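Local coordinates for acyl-CoA dehydrogenase domain protein Tcur3481 (Thermomonospora curvata, PDB 6WY9) that binds FAD as a member of the acyl-CoA dehydrogenase family and probably oxidises acyl-CoA thioesters, at residues Arg117-Phe126 with Lys151-His162. Numbering follows the deposited sequence.
Sequences RRLTVALEEF and KAVVPSITGAAH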
ATOM      1  N   ARG B 117      38.434  22.354  -2.880  1.00 51.37           N
ATOM      2  CA  ARG B 117      37.435  23.140  -2.151  1.00 52.57           C
ATOM      3  C   ARG B 117      36.113  22.398  -2.146  1.00 50.25           C
ATOM      4  O   ARG B 117      35.522  22.188  -3.209  1.00 51.13           O
ATOM      5  CB  ARG B 117      37.222  24.512  -2.788  1.00 54.89           C
ATOM      6  CG  ARG B 117      36.196  25.376  -2.061  1.00 56.88           C
ATOM      7  CD  ARG B 117      35.868  26.697  -2.797  1.00 58.95           C
ATOM      8  NE  ARG B 117      37.052  27.324  -3.392  1.00 61.48           N
ATOM      9  CZ  ARG B 117      37.857  28.175  -2.766  1.00 64.80           C
ATOM     10  NH1 ARG B 117      38.886  28.692  -3.417  1.00 65.25           N
ATOM     11  NH2 ARG B 117      37.641  28.510  -1.501  1.00 66.64           N
ATOM     12  N   ARG B 118      35.644  22.021  -0.960  1.00 48.30           N
ATOM     13  CA  ARG B 118      34.335  21.393  -0.823  1.00 46.51           C
ATOM     14  C   ARG B 118      33.398  22.344  -0.094  1.00 45.98           C
ATOM     15  O   ARG B 118      33.825  23.286   0.581  1.00 45.83           O
ATOM     16  CB  ARG B 118      34.401  20.064  -0.074  1.00 46.19           C
ATOM     17  CG  ARG B 118      35.264  18.987  -0.783  1.00 49.98           C
ATOM     18  CD  ARG B 118      34.935  17.580  -0.308  1.00 51.64           C
ATOM     19  NE  ARG B 118      35.092  17.381   1.140  1.00 53.39           N
ATOM     20  CZ  ARG B 118      36.138  16.764   1.691  1.00 56.79           C
ATOM     21  NH1 ARG B 118      37.109  16.295   0.913  1.00 59.01           N
ATOM     22  NH2 ARG B 118      36.224  16.619   3.014  1.00 57.74           N
ATOM     23  N   LEU B 119      32.111  22.050  -0.220  1.00 46.71           N
ATOM     24  CA  LEU B 119      31.052  22.873   0.330  1.00 47.80           C
ATOM     25  C   LEU B 119      30.037  21.951   0.964  1.00 46.56           C
ATOM     26  O   LEU B 119      30.056  20.733   0.754  1.00 44.64           O
ATOM     27  CB  LEU B 119      30.378  23.716  -0.756  1.00 50.06           C
ATOM     28  CG  LEU B 119      31.396  24.599  -1.479  1.00 55.07           C
ATOM     29  CD1 LEU B 119      30.845  24.993  -2.825  1.00 56.46           C
ATOM     30  CD2 LEU B 119      31.553  25.789  -0.603  1.00 57.90           C
ATOM     31  N   THR B 120      29.135  22.535   1.744  1.00 46.26           N
ATOM     32  CA  THR B 120      27.920  21.811   2.082  1.00 45.79           C
ATOM     33  C   THR B 120      26.793  22.827   2.175  1.00 45.97           C
ATOM     34  O   THR B 120      26.999  24.037   2.035  1.00 44.79           O
ATOM     35  CB  THR B 120      28.089  20.978   3.375  1.00 45.51           C
ATOM     36  OG1 THR B 120      26.885  20.251   3.633  1.00 43.16           O
ATOM     37  CG2 THR B 120      28.426  21.889   4.583  1.00 46.40           C
ATOM     38  N   VAL B 121      25.580  22.313   2.370  1.00 45.86           N
ATOM     39  CA  VAL B 121      24.395  23.147   2.466  1.00 43.71           C
ATOM     40  C   VAL B 121      23.684  22.829   3.772  1.00 44.72           C
ATOM     41  O   VAL B 121      23.582  21.657   4.170  1.00 44.29           O
ATOM     42  CB  VAL B 121      23.469  22.927   1.258  1.00 43.17           C
ATOM     43  CG1 VAL B 121      24.259  23.222   0.008  1.00 44.69           C
ATOM     44  CG2 VAL B 121      22.922  21.460   1.222  1.00 39.79           C
ATOM     45  N   ALA B 122      23.181  23.878   4.412  1.00 43.01           N
ATOM     46  CA  ALA B 122      22.503  23.826   5.704  1.00 43.23           C
ATOM     47  C   ALA B 122      21.087  24.334   5.446  1.00 43.16           C
ATOM     48  O   ALA B 122      20.802  25.524   5.562  1.00 43.71           O
ATOM     49  CB  ALA B 122      23.254  24.664   6.764  1.00 44.37           C
ATOM     50  N   LEU B 123      20.205  23.403   5.072  1.00 41.62           N
ATOM     51  CA  LEU B 123      18.861  23.700   4.620  1.00 41.70           C
ATOM     52  C   LEU B 123      17.817  23.214   5.601  1.00 42.52           C
ATOM     53  O   LEU B 123      16.634  23.434   5.358  1.00 42.37           O
ATOM     54  CB  LEU B 123      18.618  23.047   3.231  1.00 40.75           C
ATOM     55  CG  LEU B 123      19.619  23.467   2.142  1.00 40.90           C
ATOM     56  CD1 LEU B 123      19.340  22.710   0.836  1.00 41.04           C
ATOM     57  CD2 LEU B 123      19.445  24.989   1.939  1.00 41.65           C
ATOM     58  N   GLU B 124      18.213  22.537   6.692  1.00 42.07           N
ATOM     59  CA  GLU B 124      17.235  21.960   7.602  1.00 41.75           C
ATOM     60  C   GLU B 124      17.395  22.482   9.027  1.00 42.84           C
ATOM     61  O   GLU B 124      18.481  22.916   9.433  1.00 45.11           O
ATOM     62  CB  GLU B 124      17.332  20.429   7.571  1.00 38.98           C
ATOM     63  CG  GLU B 124      16.870  19.861   6.218  1.00 39.61           C
ATOM     64  CD  GLU B 124      17.133  18.345   6.125  1.00 39.72           C
ATOM     65  OE1 GLU B 124      18.310  17.924   6.077  1.00 37.57           O
ATOM     66  OE2 GLU B 124      16.142  17.577   6.148  1.00 38.46           O
ATOM     67  N   GLU B 125      16.292  22.374   9.788  1.00 41.25           N
ATOM     68  CA  GLU B 125      16.179  22.801  11.177  1.00 41.73           C
ATOM     69  C   GLU B 125      15.404  21.770  11.992  1.00 43.10           C
ATOM     70  O   GLU B 125      14.556  21.042  11.463  1.00 44.27           O
ATOM     71  CB  GLU B 125      15.498  24.204  11.308  1.00 41.80           C
ATOM     72  CG  GLU B 125      16.422  25.319  10.738  1.00 42.94           C
ATOM     73  CD  GLU B 125      15.760  26.688  10.663  1.00 46.20           C
ATOM     74  OE1 GLU B 125      14.558  26.791  11.014  1.00 46.81           O
ATOM     75  OE2 GLU B 125      16.438  27.651  10.234  1.00 47.39           O
ATOM     76  N   PHE B 126      15.682  21.726  13.299  1.00 44.26           N
ATOM     77  CA  PHE B 126      14.954  20.795  14.158  1.00 45.67           C
ATOM     78  C   PHE B 126      13.500  21.227  14.322  1.00 48.06           C
ATOM     79  O   PHE B 126      13.175  22.417  14.320  1.00 46.37           O
ATOM     80  CB  PHE B 126      15.628  20.688  15.523  1.00 47.32           C
ATOM     81  CG  PHE B 126      16.960  19.946  15.476  1.00 47.34           C
ATOM     82  CD1 PHE B 126      17.003  18.607  15.120  1.00 46.02           C
ATOM     83  CD2 PHE B 126      18.162  20.594  15.782  1.00 48.06           C
ATOM     84  CE1 PHE B 126      18.226  17.900  15.063  1.00 45.94           C
ATOM     85  CE2 PHE B 126      19.379  19.894  15.724  1.00 47.82           C
ATOM     86  CZ  PHE B 126      19.407  18.560  15.372  1.00 47.10           C
ATOM     87  N   LYS B 151      21.092  25.216  12.724  1.00 46.52           N
ATOM     88  CA  LYS B 151      20.659  24.352  11.631  1.00 45.29           C
ATOM     89  C   LYS B 151      20.940  22.905  12.007  1.00 45.27           C
ATOM     90  O   LYS B 151      21.890  22.613  12.749  1.00 46.32           O
ATOM     91  CB  LYS B 151      21.370  24.678  10.309  1.00 45.04           C
ATOM     92  CG  LYS B 151      21.451  26.155   9.992  1.00 45.04           C
ATOM     93  CD  LYS B 151      20.049  26.800   9.759  1.00 46.03           C
ATOM     94  CE  LYS B 151      19.382  26.307   8.448  1.00 43.46           C
ATOM     95  NZ  LYS B 151      18.068  26.978   8.273  1.00 44.14           N
ATOM     96  N   ALA B 152      20.113  22.007  11.504  1.00 41.84           N
ATOM     97  CA  ALA B 152      20.167  20.610  11.902  1.00 41.59           C
ATOM     98  C   ALA B 152      20.952  19.770  10.897  1.00 40.81           C
ATOM     99  O   ALA B 152      20.738  19.868   9.683  1.00 38.82           O
ATOM    100  CB  ALA B 152      18.738  20.043  12.038  1.00 40.12           C
ATOM    101  N   VAL B 153      21.787  18.864  11.422  1.00 40.17           N
ATOM    102  CA  VAL B 153      22.319  17.746  10.648  1.00 40.69           C
ATOM    103  C   VAL B 153      22.793  18.210   9.275  1.00 40.58           C
ATOM    104  O   VAL B 153      22.364  17.694   8.233  1.00 39.90           O
ATOM    105  CB  VAL B 153      21.306  16.572  10.506  1.00 40.93           C
ATOM    106  CG1 VAL B 153      21.122  15.823  11.847  1.00 41.54           C
ATOM    107  CG2 VAL B 153      19.945  16.993   9.904  1.00 40.44           C
ATOM    108  N   VAL B 154      23.722  19.145   9.271  1.00 40.65           N
ATOM    109  CA  VAL B 154      24.368  19.578   8.037  1.00 42.50           C
ATOM    110  C   VAL B 154      25.247  18.457   7.504  1.00 43.14           C
ATOM    111  O   VAL B 154      26.125  17.974   8.232  1.00 43.67           O
ATOM    112  CB  VAL B 154      25.194  20.849   8.305  1.00 42.53           C
ATOM    113  CG1 VAL B 154      25.923  21.287   7.042  1.00 43.44           C
ATOM    114  CG2 VAL B 154      24.261  21.912   8.879  1.00 43.16           C
ATOM    115  N   PRO B 155      25.060  18.013   6.261  1.00 43.54           N
ATOM    116  CA  PRO B 155      25.704  16.767   5.831  1.00 42.69           C
ATOM    117  C   PRO B 155      27.176  16.982   5.543  1.00 43.82           C
ATOM    118  O   PRO B 155      27.592  18.046   5.073  1.00 42.92           O
ATOM    119  CB  PRO B 155      24.939  16.387   4.553  1.00 42.74           C
ATOM    120  CG  PRO B 155      24.480  17.770   4.002  1.00 43.03           C
ATOM    121  CD  PRO B 155      24.103  18.529   5.272  1.00 42.96           C
ATOM    122  N   SER B 156      27.971  15.962   5.864  1.00 42.60           N
ATOM    123  CA  SER B 156      29.349  15.872   5.400  1.00 45.61           C
ATOM    124  C   SER B 156      30.123  17.158   5.694  1.00 46.15           C
ATOM    125  O   SER B 156      30.868  17.691   4.858  1.00 47.36           O
ATOM    126  CB  SER B 156      29.367  15.501   3.917  1.00 47.79           C
ATOM    127  OG  SER B 156      28.700  14.256   3.732  1.00 48.74           O
ATOM    128  N   ILE B 157      29.994  17.613   6.941  1.00 45.54           N
ATOM    129  CA  ILE B 157      30.561  18.914   7.359  1.00 46.63           C
ATOM    130  C   ILE B 157      32.082  18.910   7.352  1.00 48.28           C
ATOM    131  O   ILE B 157      32.713  19.970   7.168  1.00 47.81           O
ATOM    132  CB  ILE B 157      29.996  19.303   8.744  1.00 49.59           C
ATOM    133  CG1 ILE B 157      30.345  20.779   9.101  1.00 54.39           C
ATOM    134  CG2 ILE B 157      30.613  18.385   9.812  1.00 49.93           C
ATOM    135  CD1 ILE B 157      29.258  21.813   8.870  1.00 55.25           C
ATOM    136  N   THR B 158      32.722  17.737   7.532  1.00 47.54           N
ATOM    137  CA  THR B 158      34.168  17.700   7.696  1.00 50.92           C
ATOM    138  C   THR B 158      34.878  18.050   6.385  1.00 52.87           C
ATOM    139  O   THR B 158      34.605  17.461   5.326  1.00 51.01           O
ATOM    140  CB  THR B 158      34.624  16.315   8.192  1.00 51.32           C
ATOM    141  OG1 THR B 158      33.785  15.935   9.284  1.00 53.55           O
ATOM    142  CG2 THR B 158      36.087  16.361   8.707  1.00 52.69           C
ATOM    143  N   GLY B 159      35.822  18.985   6.482  1.00 55.22           N
ATOM    144  CA  GLY B 159      36.581  19.468   5.348  1.00 58.39           C
ATOM    145  C   GLY B 159      35.870  20.471   4.455  1.00 57.71           C
ATOM    146  O   GLY B 159      36.472  20.929   3.482  1.00 61.72           O
ATOM    147  N   ALA B 160      34.617  20.820   4.720  1.00 53.82           N
ATOM    148  CA  ALA B 160      33.936  21.824   3.901  1.00 53.41           C
ATOM    149  C   ALA B 160      34.465  23.215   4.259  1.00 56.65           C
ATOM    150  O   ALA B 160      34.545  23.563   5.440  1.00 57.83           O
ATOM    151  CB  ALA B 160      32.427  21.751   4.102  1.00 49.94           C
ATOM    152  N   ALA B 161      34.860  23.995   3.245  1.00 57.96           N
ATOM    153  CA  ALA B 161      35.435  25.319   3.499  1.00 58.30           C
ATOM    154  C   ALA B 161      34.357  26.406   3.623  1.00 57.65           C
ATOM    155  O   ALA B 161      34.584  27.447   4.258  1.00 58.59           O
ATOM    156  CB  ALA B 161      36.432  25.673   2.393  1.00 61.59           C
ATOM    157  N   HIS B 162      33.187  26.175   3.037  1.00 55.36           N
ATOM    158  CA  HIS B 162      32.098  27.132   3.019  1.00 54.88           C
ATOM    159  C   HIS B 162      30.788  26.372   3.036  1.00 54.18           C
ATOM    160  O   HIS B 162      30.713  25.230   2.573  1.00 54.17           O
ATOM    161  CB  HIS B 162      32.121  28.029   1.780  1.00 56.50           C
ATOM    162  CG  HIS B 162      33.490  28.454   1.363  1.00 59.29           C
ATOM    163  ND1 HIS B 162      34.097  29.586   1.852  1.00 61.47           N
ATOM    164  CD2 HIS B 162      34.363  27.905   0.489  1.00 61.59           C
ATOM    165  CE1 HIS B 162      35.292  29.717   1.303  1.00 64.94           C
ATOM    166  NE2 HIS B 162      35.477  28.711   0.466  1.00 64.72           N
TER
HETATM  167  O   HOH W   1      33.413  18.147   2.970  1.00 46.79           O
HETATM  168  O   HOH W   2      37.231  22.522   1.323  1.00 51.87           O
HETATM  169  O   HOH W   3      30.857  18.428   2.092  1.00 57.20           O
HETATM  170  O   HOH W   4      15.976  25.383   7.372  1.00 40.02           O
HETATM  171  O   HOH W   5      20.777  21.738   7.605  1.00 40.19           O
HETATM  172  O   HOH W   6      20.712  19.174   6.577  1.00 42.90           O
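F126 lays one face of its ring over the methyl of A152, whose CB sits 3.5 Å from the ring centroid and almost on the ring normal, a CH-pi contact. A152 N donates to E124 O at 2.8 Å. K151 curls back, bent at chi2 and chi3, which carries CE past the carbonyl of A122 and brings NZ to E125 OE2 at 2.6 Å. In this salt bridge NZ meets OE2 on the anti side, well out of the carboxylate plane; NZ is also bonded to S166 O and a water, while G135 N bonds OE1 of E125 and C136 N shares OE2. A methionine in place of K151 would probably leave the E125 carboxylate without its charge partner and S166 O without this donor. Strand 118-122 pairs in parallel with strand 160-169 in the beta domain of the acyl-CoA dehydrogenase fold, and the chain between strands 144-154 and 160-169 packs along it, with V153 and V154 forming a G1 bulge opposite G199. Here A122 CB touches V154 CG2, and T120 CG2 meets V154 CG1 at 3.6 Å. The T120 hydroxyl, anti to the backbone N (chi1 -178°), donates to P155 O at 2.7 Å in the carbonyl plane, on a lone pair. T120 N donates to H162 O. At the far end, R118 NH2 donates in its guanidinium plane to T158 O (2.9 Å), in the type II turn from I157 to A160; NH1 forms a salt bridge with E41 and the guanidinium a cation-pi contact with W44. R117 NH2 bonds H162 NE2 at 2.9 Å, within the imidazole plane but bent at the hydrogen (138°), and L119 CD2 lies against H162 CB. With ND1 bonded to D179, the imidazole is gripped at both nitrogens.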